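Long-range contact in type VI immunity protein Atu4351 (Agrobacterium fabrum, PDB 6ITW), which probably protects its bacterium from the partner toxin of a type VI secretion effector-immunity pair: residues Tyr56-Asn61 and Leu87-Phe92. Numbering follows the deposited sequence.
Sequences YFQFCN and LGFSAF
Gln58 and Phe89 form a hydrogen-bonded antiparallel pair that joins strand 57-59 to strand 84-90. The two strand axes approach to 4.7 Å. Gln58 N donates to Phe89 O at 3.1 Å, and Phe89 N returns a bond to Gln58 O at 2.9 Å. Beyond the pair, Cys60 N donates to Leu87 O at 2.9 Å; this bond is nearly straight, at 171°, although the donor sits above the carbonyl plane. At the other end, Ala91 N makes only a weak bond to Tyr56 O. Gly88 pairs with Phe59 and leaves room for the Phe57 ring, whose CZ lies 3.7 Å from Gly88 CA. The Phe57 ring, with CG anti to the backbone N (chi1 -177°), also puts CE2 over the centre of one face of the Phe59 ring.

On the other face of the sheet, Gln58 lies across the Phe89 ring. Its CG stands over the ring in a CH-pi contact, 4.0 Å from the centroid. The amide plane is turned 31° from the ring, and CD comes to 3.3 Å from Phe89 CE1. Cys60 CB packs on Phe89 CE2, and Cys60 SG makes an oblique sulfur-aromatic contact with the same ring. Gln58 OE1 accepts from Gly168 N, while NE2 donates to Gln169 O.

A water accepts from Gln58 NE2 and donates to Phe89 O. Phe89 O thus accepts from Gln58 N and from the water, which links it to the Gln58 side-chain amide. The buried amide is satisfied at both ends, which fixes its rotation and ties this strand pair, which lies in the GAD-like domain, to residues Gly168 and Gln169.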
# COMPACT_ATOMS: atom_id res chain seq x y z
N TYR A 56 6.20 -0.56 10.42
CA TYR A 56 5.84 0.65 9.68
C TYR A 56 5.55 0.35 8.22
O TYR A 56 4.78 1.09 7.57
CB TYR A 56 6.98 1.67 9.82
CG TYR A 56 6.64 3.08 9.47
CD1 TYR A 56 6.14 3.96 10.44
CD2 TYR A 56 6.85 3.56 8.18
CE1 TYR A 56 5.84 5.28 10.12
CE2 TYR A 56 6.56 4.87 7.85
CZ TYR A 56 6.05 5.73 8.82
OH TYR A 56 5.76 7.03 8.49
N PHE A 57 6.15 -0.71 7.68
CA PHE A 57 5.87 -1.21 6.34
C PHE A 57 6.12 -2.71 6.36
O PHE A 57 6.98 -3.20 7.08
CB PHE A 57 6.72 -0.51 5.27
CG PHE A 57 6.42 -0.95 3.84
CD1 PHE A 57 5.43 -0.32 3.08
CD2 PHE A 57 7.14 -1.99 3.25
CE1 PHE A 57 5.17 -0.72 1.76
CE2 PHE A 57 6.89 -2.40 1.95
CZ PHE A 57 5.90 -1.77 1.20
N GLN A 58 5.33 -3.45 5.59
CA GLN A 58 5.54 -4.88 5.43
C GLN A 58 5.25 -5.22 3.98
O GLN A 58 4.42 -4.57 3.34
CB GLN A 58 4.64 -5.71 6.35
CG GLN A 58 3.16 -5.57 6.07
CD GLN A 58 2.32 -6.20 7.15
OE1 GLN A 58 1.89 -7.35 7.03
NE2 GLN A 58 2.07 -5.44 8.23
N PHE A 59 5.95 -6.23 3.46
CA PHE A 59 5.70 -6.70 2.11
C PHE A 59 4.68 -7.82 2.17
O PHE A 59 4.55 -8.52 3.19
CB PHE A 59 6.98 -7.22 1.44
CG PHE A 59 7.99 -6.16 1.17
CD1 PHE A 59 8.95 -5.81 2.14
CD2 PHE A 59 8.01 -5.50 -0.06
CE1 PHE A 59 9.90 -4.81 1.88
CE2 PHE A 59 8.96 -4.50 -0.31
CZ PHE A 59 9.91 -4.17 0.66
N CYS A 60 3.96 -7.98 1.07
CA CYS A 60 2.90 -8.98 1.00
C CYS A 60 2.96 -9.68 -0.35
O CYS A 60 3.47 -9.15 -1.34
CB CYS A 60 1.51 -8.36 1.21
SG CYS A 60 0.97 -7.18 -0.09
N ASN A 61 2.42 -10.89 -0.38
CA ASN A 61 2.27 -11.64 -1.62
C ASN A 61 1.10 -11.08 -2.42
O ASN A 61 -0.04 -11.18 -1.97
CB ASN A 61 2.08 -13.12 -1.31
CG ASN A 61 2.15 -14.00 -2.55
OD1 ASN A 61 1.65 -13.63 -3.62
ND2 ASN A 61 2.79 -15.16 -2.40
N LEU A 87 1.92 -4.92 -3.41
CA LEU A 87 3.26 -5.36 -3.07
C LEU A 87 3.57 -5.29 -1.58
O LEU A 87 4.41 -6.06 -1.09
CB LEU A 87 4.32 -4.54 -3.82
CG LEU A 87 4.12 -4.45 -5.33
CD1 LEU A 87 5.20 -3.59 -5.96
CD2 LEU A 87 4.08 -5.85 -5.97
N GLY A 88 2.92 -4.38 -0.85
CA GLY A 88 3.14 -4.22 0.58
C GLY A 88 2.22 -3.15 1.11
O GLY A 88 1.49 -2.49 0.35
N PHE A 89 2.24 -2.96 2.43
CA PHE A 89 1.42 -1.89 2.98
C PHE A 89 1.99 -1.33 4.28
O PHE A 89 2.64 -2.04 5.06
CB PHE A 89 -0.04 -2.34 3.21
CG PHE A 89 -0.18 -3.76 3.72
CD1 PHE A 89 -0.20 -4.02 5.09
CD2 PHE A 89 -0.36 -4.82 2.83
CE1 PHE A 89 -0.38 -5.32 5.56
CE2 PHE A 89 -0.54 -6.12 3.29
CZ PHE A 89 -0.55 -6.37 4.65
N SER A 90 1.73 -0.05 4.51
CA SER A 90 2.02 0.60 5.78
C SER A 90 1.33 -0.11 6.94
O SER A 90 0.53 -1.04 6.74
CB SER A 90 1.56 2.05 5.76
OG SER A 90 0.15 2.13 6.00
N ALA A 91 1.62 0.37 8.15
CA ALA A 91 1.01 -0.16 9.36
C ALA A 91 -0.49 0.11 9.45
O ALA A 91 -1.17 -0.51 10.28
CB ALA A 91 1.73 0.45 10.57
N PHE A 92 -1.01 1.04 8.65
CA PHE A 92 -2.43 1.37 8.63
C PHE A 92 -3.12 0.87 7.37
O PHE A 92 -4.23 1.32 7.06
CB PHE A 92 -2.62 2.88 8.80
CG PHE A 92 -1.90 3.44 10.00
CD1 PHE A 92 -2.53 3.49 11.24
CD2 PHE A 92 -0.59 3.87 9.90
CE1 PHE A 92 -1.86 3.96 12.35
CE2 PHE A 92 0.08 4.36 11.01
CZ PHE A 92 -0.55 4.41 12.24
O HOH W 1 3.06 -2.86 7.96